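Local structure of regulatory protein E2 (Bovine papillomavirus type 1, 2JEX) at residues E6-A11 / T41-A46; A35-N40 / M75-Q80; N127-T132 / G174-R179; G144-K149 / Y159-G164. The protein regulates viral transcription and probably helps initiate viral DNA replication by binding DNA as a dimer and improving the DNA-binding specificity of protein E1. The protein carries 1 engineered substitution. All blocks are in the same frame, centred on the assembly; numbering follows the deposited sequence.

The chain is the N-terminal transactivation domain, with a helical part followed by an antiparallel sheet. Contacts 1 and 2 lie in the helical part. Their centres are about 13 Å apart, they touch, and their segments alternate along the chain. Helix 26-48 serves both, meeting helix 4-21 in contact 1 and helix 62-83 in contact 2. Contact 3 joins strand 128-140 to helix 173-180; contact 4, about 26 Å away between centres, lies on the hairpin of strands 145-152 and 157-161 and falls between the segments of contact 3. Strands 128-140 and 145-152 are sheet neighbours. Trp145 of contact 4 packs on Ser78 of contact 2, so the two halves of the domain meet there.

Contact 1 of 4, residues E6-A11 / T41-A46; sequences ERLHVA and TLLYAA
Leu8 and Leu42 meet where helix 4-21 runs against helix 26-48, two members of the three-helix bundle that makes up the N-terminal half of the E2 transactivation domain. The helices are roughly antiparallel, with local axes at 145° and a closest approach of 10.6 Å. At that separation leucine side chains are long enough to meet between them.

The close-packed part is built from Leu8, Leu42 and Leu43. Leu8 (chi1 -177°) has CG opposite the backbone N, which brings its branched end across to the other helix, although its CB does not point straight there. It crosses Leu43 at about a right angle, CD1 of Leu8 lying 4.0 Å from CD2 of Leu43. Both residues are buried. Leu8 also touches Leu54 of strand 53-54, while Leu43 also touches Cys65 of helix 62-83 and Pro60.

The other side faces solvent. The contact there is no longer in distance, but Arg7 is exposed and Leu42 partly so. The long chain of Arg7, bent at chi3, crosses Leu42 at about a right angle and meets it with aliphatic carbon. CD of Arg7 is 3.7 Å from CD2 of Leu42, and the same methyl sits near the plane of the guanidinium, at its edge, with NH1 of Arg7 3.8 Å away.

Leu42 therefore links the two sides through its two branches. While its CD2 touches arginine, CD1 of Leu42 presses on the first helix's backbone, 3.6 Å from N of Leu8 and 3.7 Å from CA of Leu8.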
loop_
_atom_site.group_PDB
_atom_site.type_symbol
_atom_site.label_atom_id
_atom_site.label_comp_id
_atom_site.label_asym_id
_atom_site.label_seq_id
_atom_site.Cartn_x
_atom_site.Cartn_y
_atom_site.Cartn_z
ATOM N N GLU A 6 -28.606 1.490 -11.753
ATOM C CA GLU A 6 -28.525 0.045 -11.523
ATOM C C GLU A 6 -27.080 -0.438 -11.567
ATOM O O GLU A 6 -26.699 -1.337 -10.822
ATOM C CB GLU A 6 -29.339 -0.729 -12.562
ATOM C CG GLU A 6 -30.790 -0.299 -12.708
ATOM C CD GLU A 6 -31.346 -0.666 -14.075
ATOM O OE1 GLU A 6 -30.552 -0.590 -15.071
ATOM O OE2 GLU A 6 -32.568 -1.034 -14.156
ATOM N N ARG A 7 -26.293 0.158 -12.460
ATOM C CA ARG A 7 -24.880 -0.171 -12.612
ATOM C C ARG A 7 -24.123 0.228 -11.340
ATOM O O ARG A 7 -23.231 -0.495 -10.882
ATOM C CB ARG A 7 -24.307 0.547 -13.837
ATOM C CG ARG A 7 -22.995 -0.022 -14.358
ATOM C CD ARG A 7 -22.482 0.768 -15.556
ATOM N NE ARG A 7 -23.301 0.586 -16.756
ATOM C CZ ARG A 7 -24.103 1.512 -17.286
ATOM N NH1 ARG A 7 -24.216 2.720 -16.736
ATOM N NH2 ARG A 7 -24.794 1.226 -18.377
ATOM N N LEU A 8 -24.507 1.375 -10.778
ATOM C CA LEU A 8 -23.997 1.851 -9.497
ATOM C C LEU A 8 -24.296 0.874 -8.362
ATOM O O LEU A 8 -23.419 0.585 -7.545
ATOM C CB LEU A 8 -24.577 3.234 -9.170
ATOM C CG LEU A 8 -24.125 3.957 -7.895
ATOM C CD1 LEU A 8 -22.616 4.241 -7.890
ATOM C CD2 LEU A 8 -24.907 5.238 -7.730
ATOM N N HIS A 9 -25.530 0.374 -8.319
ATOM C CA HIS A 9 -25.962 -0.571 -7.289
ATOM C C HIS A 9 -25.148 -1.859 -7.340
ATOM O O HIS A 9 -24.746 -2.383 -6.299
ATOM C CB HIS A 9 -27.458 -0.873 -7.416
ATOM C CG HIS A 9 -27.943 -1.939 -6.478
ATOM N ND1 HIS A 9 -28.247 -1.689 -5.155
ATOM C CD2 HIS A 9 -28.176 -3.260 -6.674
ATOM C CE1 HIS A 9 -28.643 -2.808 -4.576
ATOM N NE2 HIS A 9 -28.609 -3.777 -5.476
ATOM N N VAL A 10 -24.910 -2.356 -8.553
ATOM C CA VAL A 10 -24.134 -3.583 -8.766
ATOM C C VAL A 10 -22.665 -3.402 -8.356
ATOM O O VAL A 10 -22.088 -4.278 -7.708
ATOM C CB VAL A 10 -24.244 -4.090 -10.237
ATOM C CG1 VAL A 10 -23.416 -5.354 -10.452
ATOM C CG2 VAL A 10 -25.704 -4.358 -10.606
ATOM N N ALA A 11 -22.084 -2.259 -8.720
ATOM C CA ALA A 11 -20.697 -1.938 -8.398
ATOM C C ALA A 11 -20.453 -1.789 -6.892
ATOM O O ALA A 11 -19.406 -2.208 -6.384
ATOM C CB ALA A 11 -20.259 -0.697 -9.132
ATOM N N THR A 41 -16.331 6.208 -11.279
ATOM C CA THR A 41 -16.428 6.735 -12.635
ATOM C C THR A 41 -17.842 7.248 -12.885
ATOM O O THR A 41 -18.006 8.362 -13.379
ATOM C CB THR A 41 -16.029 5.678 -13.710
ATOM O OG1 THR A 41 -14.666 5.280 -13.502
ATOM C CG2 THR A 41 -16.175 6.240 -15.111
ATOM N N LEU A 42 -18.845 6.439 -12.533
ATOM C CA LEU A 42 -20.247 6.797 -12.746
ATOM C C LEU A 42 -20.581 8.037 -11.931
ATOM O O LEU A 42 -21.208 8.970 -12.429
ATOM C CB LEU A 42 -21.189 5.651 -12.352
ATOM C CG LEU A 42 -21.039 4.252 -12.966
ATOM C CD1 LEU A 42 -21.690 3.237 -12.040
ATOM C CD2 LEU A 42 -21.627 4.157 -14.382
ATOM N N LEU A 43 -20.121 8.035 -10.685
ATOM C CA LEU A 43 -20.340 9.126 -9.749
ATOM C C LEU A 43 -19.690 10.415 -10.236
ATOM O O LEU A 43 -20.278 11.495 -10.115
ATOM C CB LEU A 43 -19.812 8.742 -8.354
ATOM C CG LEU A 43 -20.576 7.706 -7.523
ATOM C CD1 LEU A 43 -19.843 7.465 -6.214
ATOM C CD2 LEU A 43 -22.023 8.136 -7.256
ATOM N N TYR A 44 -18.489 10.292 -10.799
ATOM C CA TYR A 44 -17.786 11.437 -11.367
ATOM C C TYR A 44 -18.528 11.964 -12.585
ATOM O O TYR A 44 -18.707 13.174 -12.733
ATOM C CB TYR A 44 -16.335 11.069 -11.720
ATOM C CG TYR A 44 -15.562 12.191 -12.378
ATOM C CD1 TYR A 44 -15.120 13.289 -11.638
ATOM C CD2 TYR A 44 -15.268 12.152 -13.747
ATOM C CE1 TYR A 44 -14.416 14.326 -12.244
ATOM C CE2 TYR A 44 -14.558 13.181 -14.363
ATOM C CZ TYR A 44 -14.140 14.267 -13.606
ATOM O OH TYR A 44 -13.440 15.288 -14.206
ATOM N N ALA A 45 -18.971 11.047 -13.445
ATOM C CA ALA A 45 -19.748 11.401 -14.625
ATOM C C ALA A 45 -21.078 12.076 -14.246
ATOM O O ALA A 45 -21.528 12.988 -14.928
ATOM C CB ALA A 45 -19.999 10.172 -15.479
ATOM N N ALA A 46 -21.687 11.615 -13.158
ATOM C CA ALA A 46 -22.903 12.211 -12.626
ATOM C C ALA A 46 -22.648 13.649 -12.163
ATOM O O ALA A 46 -23.444 14.541 -12.448
ATOM C CB ALA A 46 -23.444 11.365 -11.483
#

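Contact 2 of 4, residues A35-N40 / M75-Q80; sequences AVRTEN and MQLSLQ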
loop_
_atom_site.group_PDB
_atom_site.type_symbol
_atom_site.label_atom_id
_atom_site.label_comp_id
_atom_site.label_asym_id
_atom_site.label_seq_id
_atom_site.Cartn_x
_atom_site.Cartn_y
_atom_site.Cartn_z
ATOM N N ALA A 35 -14.714 -2.741 -9.689
ATOM C CA ALA A 35 -15.996 -2.276 -9.189
ATOM C C ALA A 35 -15.870 -0.930 -8.480
ATOM O O ALA A 35 -16.786 -0.112 -8.547
ATOM C CB ALA A 35 -16.611 -3.312 -8.269
ATOM N N VAL A 36 -14.740 -0.702 -7.809
ATOM C CA VAL A 36 -14.452 0.613 -7.209
ATOM C C VAL A 36 -14.318 1.658 -8.314
ATOM O O VAL A 36 -14.842 2.769 -8.193
ATOM C CB VAL A 36 -13.192 0.616 -6.291
ATOM C CG1 VAL A 36 -12.960 2.016 -5.694
ATOM C CG2 VAL A 36 -13.324 -0.409 -5.148
ATOM N N ARG A 37 -13.642 1.268 -9.396
ATOM C CA ARG A 37 -13.451 2.095 -10.582
ATOM C C ARG A 37 -14.784 2.496 -11.211
ATOM O O ARG A 37 -15.032 3.680 -11.454
ATOM C CB ARG A 37 -12.611 1.330 -11.598
ATOM C CG ARG A 37 -12.463 2.026 -12.933
ATOM C CD ARG A 37 -11.574 1.227 -13.856
ATOM N NE ARG A 37 -11.341 1.917 -15.123
ATOM C CZ ARG A 37 -10.465 1.518 -16.038
ATOM N NH1 ARG A 37 -9.745 0.427 -15.832
ATOM N NH2 ARG A 37 -10.316 2.206 -17.166
ATOM N N THR A 38 -15.619 1.495 -11.483
ATOM C CA THR A 38 -16.949 1.690 -12.032
ATOM C C THR A 38 -17.756 2.668 -11.166
ATOM O O THR A 38 -18.207 3.682 -11.675
ATOM C CB THR A 38 -17.672 0.325 -12.233
ATOM O OG1 THR A 38 -16.840 -0.527 -13.031
ATOM C CG2 THR A 38 -19.043 0.492 -12.920
ATOM N N GLU A 39 -17.872 2.398 -9.863
ATOM C CA GLU A 39 -18.637 3.266 -8.945
ATOM C C GLU A 39 -18.212 4.732 -9.009
ATOM O O GLU A 39 -19.041 5.622 -9.181
ATOM C CB GLU A 39 -18.556 2.766 -7.493
ATOM C CG GLU A 39 -19.232 3.703 -6.479
ATOM C CD GLU A 39 -19.087 3.248 -5.030
ATOM O OE1 GLU A 39 -18.232 2.385 -4.744
ATOM O OE2 GLU A 39 -19.833 3.756 -4.170
ATOM N N ASN A 40 -16.920 4.978 -8.883
ATOM C CA ASN A 40 -16.425 6.338 -8.861
ATOM C C ASN A 40 -16.382 7.008 -10.215
ATOM O O ASN A 40 -16.407 8.235 -10.289
ATOM C CB ASN A 40 -15.080 6.401 -8.151
ATOM C CG ASN A 40 -15.213 6.096 -6.694
ATOM O OD1 ASN A 40 -15.643 6.939 -5.912
ATOM N ND2 ASN A 40 -14.891 4.870 -6.319
ATOM N N MET A 75 -4.848 0.431 -9.273
ATOM C CA MET A 75 -4.886 -0.851 -8.584
ATOM C C MET A 75 -5.299 -1.963 -9.543
ATOM O O MET A 75 -4.617 -2.981 -9.650
ATOM C CB MET A 75 -5.813 -0.802 -7.357
ATOM C CG MET A 75 -5.342 0.111 -6.225
ATOM S SD MET A 75 -3.683 -0.221 -5.563
ATOM C CE MET A 75 -4.069 -1.444 -4.306
ATOM N N GLN A 76 -6.393 -1.750 -10.261
ATOM C CA GLN A 76 -6.882 -2.718 -11.242
ATOM C C GLN A 76 -5.816 -3.158 -12.250
ATOM O O GLN A 76 -5.548 -4.355 -12.390
ATOM C CB GLN A 76 -8.081 -2.162 -11.998
ATOM C CG GLN A 76 -8.584 -3.112 -13.064
ATOM C CD GLN A 76 -9.614 -2.498 -13.996
ATOM O OE1 GLN A 76 -10.219 -1.479 -13.694
ATOM N NE2 GLN A 76 -9.839 -3.150 -15.127
ATOM N N LEU A 77 -5.232 -2.182 -12.951
ATOM C CA LEU A 77 -4.224 -2.439 -13.988
ATOM C C LEU A 77 -2.969 -3.075 -13.414
ATOM O O LEU A 77 -2.434 -4.011 -13.999
ATOM C CB LEU A 77 -3.875 -1.156 -14.754
ATOM C CG LEU A 77 -5.033 -0.438 -15.456
ATOM C CD1 LEU A 77 -4.554 0.778 -16.239
ATOM C CD2 LEU A 77 -5.836 -1.385 -16.354
ATOM N N SER A 78 -2.525 -2.574 -12.261
ATOM C CA SER A 78 -1.357 -3.117 -11.566
ATOM C C SER A 78 -1.573 -4.571 -11.188
ATOM O O SER A 78 -0.716 -5.422 -11.450
ATOM C CB SER A 78 -1.017 -2.296 -10.318
ATOM O OG SER A 78 -0.438 -1.049 -10.669
ATOM N N LEU A 79 -2.726 -4.848 -10.588
ATOM C CA LEU A 79 -3.062 -6.209 -10.187
ATOM C C LEU A 79 -3.227 -7.147 -11.374
ATOM O O LEU A 79 -2.843 -8.318 -11.287
ATOM C CB LEU A 79 -4.308 -6.239 -9.291
ATOM C CG LEU A 79 -4.206 -5.503 -7.950
ATOM C CD1 LEU A 79 -5.572 -5.377 -7.303
ATOM C CD2 LEU A 79 -3.203 -6.187 -6.980
ATOM N N GLN A 80 -3.779 -6.632 -12.479
ATOM C CA GLN A 80 -3.952 -7.427 -13.695
ATOM C C GLN A 80 -2.597 -7.836 -14.261
ATOM O O GLN A 80 -2.433 -8.963 -14.757
ATOM C CB GLN A 80 -4.756 -6.670 -14.749
ATOM C CG GLN A 80 -6.255 -6.584 -14.490
ATOM C CD GLN A 80 -6.997 -5.802 -15.579
ATOM O OE1 GLN A 80 -8.216 -5.592 -15.500
ATOM N NE2 GLN A 80 -6.264 -5.370 -16.597
#
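Arg37 and Gln76 reach for each other across the surface of two packed helices, 26-48 and 62-83, in the helical bundle of the transactivation domain. Their backbones stay well apart, the nearest pair of CA atoms, those of Arg37 and Gln76, being 8.2 Å from each other, so long side chains must span the gap. Both start with CG anti to the backbone N (chi1 174° in Arg37) and run on extended, which carries each headgroup out to the neighbouring helix. The two chains cross at about a right angle.

At the crossing, NH1 of Arg37 donates to OE1 of Gln76 over 2.9 Å, and the bond is nearly straight. The oxygen lies in the guanidinium plane, at its edge, as an arginine donor prefers. From the acceptor's side the fit is less regular: the nitrogen stands well above the carbonyl plane of Gln76, not on a lone pair. The guanidinium and amide planes are 52° apart. CD2 of Leu77 approaches the guanidinium obliquely, 4.3 Å from NH1 of Arg37.

The other end of the same amide is also gripped. NE2 of Gln76 donates to OE1 of Gln80, one turn further along its own helix, over 3.0 Å at 172°. The acceptor lies in the amide plane of Gln76, but the donor stands above the carbonyl plane of Gln80, again off a lone pair. Deeper in the bundle, Met75 and Leu79 pack on Trp33.

One amide thus accepts from a positive group and donates to a second glutamine, which should restrain its rotation and favour this orientation of O and N. The arginine's charge would probably polarise the carbonyl, partly offsetting the off-lone-pair approach.

Contact 3 of 4, residues N127-T132 / G174-R179; sequences NTNWYT and GDEAAR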
loop_
_atom_site.group_PDB
_atom_site.type_symbol
_atom_site.label_atom_id
_atom_site.label_comp_id
_atom_site.label_asym_id
_atom_site.label_seq_id
_atom_site.Cartn_x
_atom_site.Cartn_y
_atom_site.Cartn_z
ATOM N N ASN A 127 11.867 7.004 25.132
ATOM C CA ASN A 127 12.029 7.750 23.873
ATOM C C ASN A 127 12.170 6.786 22.690
ATOM O O ASN A 127 13.274 6.403 22.284
ATOM C CB ASN A 127 13.201 8.740 23.951
ATOM C CG ASN A 127 13.231 9.731 22.784
ATOM O OD1 ASN A 127 14.212 10.456 22.610
ATOM N ND2 ASN A 127 12.169 9.763 21.982
ATOM N N THR A 128 11.012 6.451 22.132
ATOM C CA THR A 128 10.817 5.299 21.272
ATOM C C THR A 128 9.925 5.655 20.074
ATOM O O THR A 128 9.129 6.599 20.137
ATOM C CB THR A 128 10.219 4.145 22.131
ATOM O OG1 THR A 128 11.291 3.346 22.663
ATOM C CG2 THR A 128 9.299 3.273 21.363
ATOM N N ASN A 129 10.097 4.925 18.972
ATOM C CA ASN A 129 9.174 4.981 17.846
ATOM C C ASN A 129 9.178 3.651 17.116
ATOM O O ASN A 129 10.151 2.904 17.190
ATOM C CB ASN A 129 9.528 6.116 16.887
ATOM C CG ASN A 129 8.294 6.722 16.205
ATOM O OD1 ASN A 129 8.427 7.508 15.276
ATOM N ND2 ASN A 129 7.099 6.353 16.664
ATOM N N TRP A 130 8.074 3.333 16.446
ATOM C CA TRP A 130 7.966 2.052 15.772
ATOM C C TRP A 130 7.516 2.164 14.320
ATOM O O TRP A 130 6.789 3.075 13.957
ATOM C CB TRP A 130 7.146 1.035 16.594
ATOM C CG TRP A 130 5.838 1.519 17.170
ATOM C CD1 TRP A 130 4.747 1.935 16.475
ATOM C CD2 TRP A 130 5.476 1.591 18.562
ATOM N NE1 TRP A 130 3.737 2.287 17.339
ATOM C CE2 TRP A 130 4.159 2.087 18.625
ATOM C CE3 TRP A 130 6.147 1.302 19.761
ATOM C CZ2 TRP A 130 3.481 2.288 19.842
ATOM C CZ3 TRP A 130 5.473 1.508 20.981
ATOM C CH2 TRP A 130 4.150 1.993 21.003
ATOM N N TYR A 131 8.020 1.252 13.490
ATOM C CA TYR A 131 7.844 1.280 12.032
ATOM C C TYR A 131 7.419 -0.098 11.544
ATOM O O TYR A 131 7.997 -1.114 11.943
ATOM C CB TYR A 131 9.155 1.700 11.345
ATOM C CG TYR A 131 9.749 2.974 11.925
ATOM C CD1 TYR A 131 10.527 2.945 13.081
ATOM C CD2 TYR A 131 9.502 4.211 11.334
ATOM C CE1 TYR A 131 11.040 4.114 13.634
ATOM C CE2 TYR A 131 10.018 5.376 11.874
ATOM C CZ TYR A 131 10.788 5.317 13.024
ATOM O OH TYR A 131 11.300 6.473 13.556
ATOM N N THR A 132 6.406 -0.133 10.684
ATOM C CA THR A 132 5.932 -1.383 10.092
ATOM C C THR A 132 6.715 -1.655 8.818
ATOM O O THR A 132 6.716 -0.835 7.897
ATOM C CB THR A 132 4.426 -1.331 9.805
ATOM O OG1 THR A 132 3.731 -1.048 11.024
ATOM C CG2 THR A 132 3.920 -2.662 9.231
ATOM N N GLY A 174 18.712 8.425 10.733
ATOM C CA GLY A 174 19.364 9.667 11.107
ATOM C C GLY A 174 18.441 10.854 10.951
ATOM O O GLY A 174 18.560 11.828 11.688
ATOM N N ASP A 175 17.528 10.772 9.981
ATOM C CA ASP A 175 16.480 11.780 9.814
ATOM C C ASP A 175 15.418 11.658 10.918
ATOM O O ASP A 175 14.825 12.654 11.320
ATOM C CB ASP A 175 15.827 11.691 8.421
ATOM C CG ASP A 175 16.769 12.127 7.273
ATOM O OD1 ASP A 175 16.701 11.495 6.195
ATOM O OD2 ASP A 175 17.561 13.091 7.425
ATOM N N GLU A 176 15.176 10.439 11.399
ATOM C CA GLU A 176 14.247 10.211 12.514
ATOM C C GLU A 176 14.812 10.729 13.838
ATOM O O GLU A 176 14.104 11.385 14.604
ATOM C CB GLU A 176 13.875 8.733 12.622
ATOM C CG GLU A 176 13.104 8.195 11.411
ATOM C CD GLU A 176 11.801 8.954 11.123
ATOM O OE1 GLU A 176 11.742 9.661 10.092
ATOM O OE2 GLU A 176 10.844 8.853 11.920
ATOM N N ALA A 177 16.098 10.460 14.080
ATOM C CA ALA A 177 16.782 10.915 15.285
ATOM C C ALA A 177 16.953 12.444 15.337
ATOM O O ALA A 177 17.086 13.029 16.415
ATOM C CB ALA A 177 18.134 10.213 15.420
ATOM N N ALA A 178 16.960 13.083 14.172
ATOM C CA ALA A 178 17.030 14.544 14.079
ATOM C C ALA A 178 15.722 15.171 14.570
ATOM O O ALA A 178 15.679 16.354 14.920
ATOM C CB ALA A 178 17.304 14.959 12.656
ATOM N N ARG A 179 14.658 14.369 14.579
ATOM C CA ARG A 179 13.358 14.807 15.074
ATOM C C ARG A 179 13.148 14.423 16.537
ATOM O O ARG A 179 12.656 15.242 17.325
ATOM C CB ARG A 179 12.215 14.220 14.235
ATOM C CG ARG A 179 12.239 14.566 12.750
ATOM C CD ARG A 179 11.007 13.996 12.038
ATOM N NE ARG A 179 9.782 14.700 12.432
ATOM C CZ ARG A 179 8.541 14.317 12.133
ATOM N NH1 ARG A 179 8.316 13.208 11.429
ATOM N NH2 ARG A 179 7.515 15.052 12.550
#
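The backbone of Asn129 and Tyr131 runs extended in strand 128-140, and the helical turn bearing Glu176 stands off from it, the CA atoms of Asn129 and Glu176 being 9.0 Å apart. Side chains alone close that gap. Tyr131 and Glu176 both point their CB toward the partner segment and approach from opposite directions. The tyrosine hydroxyl OH donates to OE2 of Glu176 over 2.9 Å. Glu176 meets the ring at its edge, with the carboxylate oxygen in the ring plane, and the carboxylate is turned almost perpendicular to the ring, at 85°. On the acceptor's side OE2 is met from its anti side, 17° out of the carboxylate plane.

Strand 128-140 belongs to the antiparallel sheet of the domain, paired with strand 110-120; Asn129 and Tyr131 share backbone hydrogen bonds with Val119 and Val117. The Tyr131 side chain also touches Val119. The short helix 173-180 lies between strands 166-169 and 186-189 along the chain, and the Tyr131-Glu176 bond joins it to the sheet.

Glu176 does not reach straight out. Its chain bends at chi2 (-58°) and folds alongside the hydroxyl, leaving CG of Glu176 3.3 Å and CB 3.6 Å from OH of Tyr131. The phenol therefore touches the glutamate's aliphatic carbons as well as its charged end, and OE2 of Glu176 lies 3.6 Å from ring carbon CE2 of Tyr131.

Contact 4 of 4, residues G144-K149 / Y159-G164; sequences GWQLAK and YCTMAG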
loop_
_atom_site.group_PDB
_atom_site.type_symbol
_atom_site.label_atom_id
_atom_site.label_comp_id
_atom_site.label_asym_id
_atom_site.label_seq_id
_atom_site.Cartn_x
_atom_site.Cartn_y
_atom_site.Cartn_z
ATOM N N GLY A 144 9.178 -6.000 -15.853
ATOM C CA GLY A 144 7.987 -6.483 -15.139
ATOM C C GLY A 144 8.022 -6.359 -13.623
ATOM O O GLY A 144 8.819 -5.599 -13.062
ATOM N N TRP A 145 7.159 -7.124 -12.960
ATOM C CA TRP A 145 7.117 -7.169 -11.498
ATOM C C TRP A 145 8.184 -8.105 -10.923
ATOM O O TRP A 145 8.512 -9.133 -11.524
ATOM C CB TRP A 145 5.717 -7.565 -11.018
ATOM C CG TRP A 145 4.685 -6.558 -11.405
ATOM C CD1 TRP A 145 4.010 -6.488 -12.593
ATOM C CD2 TRP A 145 4.224 -5.453 -10.613
ATOM N NE1 TRP A 145 3.154 -5.413 -12.586
ATOM C CE2 TRP A 145 3.262 -4.762 -11.384
ATOM C CE3 TRP A 145 4.524 -4.985 -9.325
ATOM C CZ2 TRP A 145 2.596 -3.626 -10.907
ATOM C CZ3 TRP A 145 3.865 -3.851 -8.854
ATOM C CH2 TRP A 145 2.914 -3.188 -9.644
ATOM N N GLN A 146 8.720 -7.738 -9.759
ATOM C CA GLN A 146 9.776 -8.519 -9.104
ATOM C C GLN A 146 9.677 -8.493 -7.581
ATOM O O GLN A 146 9.237 -7.503 -6.991
ATOM C CB GLN A 146 11.164 -8.040 -9.545
ATOM C CG GLN A 146 11.490 -6.603 -9.152
ATOM C CD GLN A 146 12.963 -6.273 -9.288
ATOM O OE1 GLN A 146 13.613 -6.649 -10.268
ATOM N NE2 GLN A 146 13.497 -5.555 -8.305
ATOM N N LEU A 147 10.093 -9.589 -6.953
ATOM C CA LEU A 147 10.062 -9.701 -5.498
ATOM C C LEU A 147 11.300 -9.068 -4.883
ATOM O O LEU A 147 12.417 -9.305 -5.332
ATOM C CB LEU A 147 9.922 -11.163 -5.056
ATOM C CG LEU A 147 9.985 -11.503 -3.560
ATOM C CD1 LEU A 147 8.889 -10.819 -2.740
ATOM C CD2 LEU A 147 9.944 -13.017 -3.362
ATOM N N ALA A 148 11.074 -8.242 -3.868
ATOM C CA ALA A 148 12.141 -7.622 -3.102
ATOM C C ALA A 148 11.886 -7.855 -1.617
ATOM O O ALA A 148 10.745 -8.026 -1.194
ATOM C CB ALA A 148 12.228 -6.135 -3.412
ATOM N N LYS A 149 12.958 -7.891 -0.833
ATOM C CA LYS A 149 12.841 -8.061 0.608
ATOM C C LYS A 149 13.203 -6.759 1.306
ATOM O O LYS A 149 14.140 -6.067 0.910
ATOM C CB LYS A 149 13.740 -9.210 1.100
ATOM C CG LYS A 149 13.151 -10.627 0.928
ATOM C CD LYS A 149 13.166 -11.093 -0.533
ATOM C CE LYS A 149 12.898 -12.591 -0.650
ATOM N NZ LYS A 149 13.206 -13.091 -2.025
ATOM N N TYR A 159 15.333 -1.820 0.941
ATOM C CA TYR A 159 15.011 -3.033 0.196
ATOM C C TYR A 159 16.196 -3.374 -0.690
ATOM O O TYR A 159 16.962 -2.487 -1.069
ATOM C CB TYR A 159 13.728 -2.855 -0.637
ATOM C CG TYR A 159 13.812 -1.799 -1.725
ATOM C CD1 TYR A 159 13.404 -0.485 -1.481
ATOM C CD2 TYR A 159 14.285 -2.115 -3.000
ATOM C CE1 TYR A 159 13.476 0.490 -2.464
ATOM C CE2 TYR A 159 14.365 -1.145 -3.995
ATOM C CZ TYR A 159 13.952 0.158 -3.718
ATOM O OH TYR A 159 14.024 1.127 -4.695
ATOM N N CYS A 160 16.351 -4.654 -1.011
ATOM C CA CYS A 160 17.405 -5.078 -1.933
ATOM C C CYS A 160 16.880 -5.798 -3.173
ATOM O O CYS A 160 15.886 -6.530 -3.112
ATOM C CB CYS A 160 18.498 -5.898 -1.231
ATOM S SG CYS A 160 18.017 -6.726 0.301
ATOM N N THR A 161 17.558 -5.554 -4.295
ATOM C CA THR A 161 17.226 -6.146 -5.595
ATOM C C THR A 161 18.523 -6.583 -6.277
ATOM O O THR A 161 19.618 -6.282 -5.789
ATOM C CB THR A 161 16.485 -5.142 -6.519
ATOM O OG1 THR A 161 17.381 -4.094 -6.914
ATOM C CG2 THR A 161 15.258 -4.530 -5.823
ATOM N N MET A 162 18.410 -7.282 -7.402
ATOM C CA MET A 162 19.606 -7.709 -8.130
ATOM C C MET A 162 19.769 -7.002 -9.482
ATOM O O MET A 162 20.386 -7.538 -10.415
ATOM C CB MET A 162 19.671 -9.240 -8.250
ATOM C CG MET A 162 19.680 -9.965 -6.901
ATOM S SD MET A 162 20.952 -9.358 -5.766
ATOM C CE MET A 162 20.211 -9.720 -4.173
ATOM N N ALA A 163 19.216 -5.791 -9.565
ATOM C CA ALA A 163 19.462 -4.879 -10.686
ATOM C C ALA A 163 20.725 -4.050 -10.406
ATOM O O ALA A 163 21.542 -3.810 -11.300
ATOM C CB ALA A 163 18.251 -3.973 -10.916
ATOM N N GLY A 164 20.859 -3.620 -9.152
ATOM C CA GLY A 164 22.057 -2.952 -8.651
ATOM C C GLY A 164 22.293 -3.436 -7.232
ATOM O O GLY A 164 21.821 -2.821 -6.270
#
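Gln146 and Thr161 are brought together by their first torsions: the glutamine's CG sits between its backbone N and carbonyl carbon (chi1 63°), while Thr161 has OG1 in that place, which turns its CG2 methyl beside the backbone N. The two side chains cross at about a right angle, and NE2 of Gln146 comes within 3.2 Å of CG2 of Thr161. This approach of nitrogen to carbon is shorter than normal packing and its exact length is doubtful; it is not a hydrogen bond. The same methyl also lies 4.2 Å from CB of Ala148, which in turn is 3.7 Å from the carbonyl O of Cys160.

The segments belong to the antiparallel hairpin of strands 145-152 and 157-161, which splay apart towards Gln146. Where they are still close, Cys160 N donates a rather long bond to Lys149 O, 3.3 Å at 153°, and CA of Tyr159 makes a CA-H...O contact with the same oxygen.

Strand 145-152 pairs on its other side with strand 128-140, through Met139 and Leu137, and the backbone of Tyr159 hydrogen-bonds with that of Ile168 in the outer strand 166-169. Trp145 turns to helix 62-83, where its NE1 is hydrogen-bonded to Glu81.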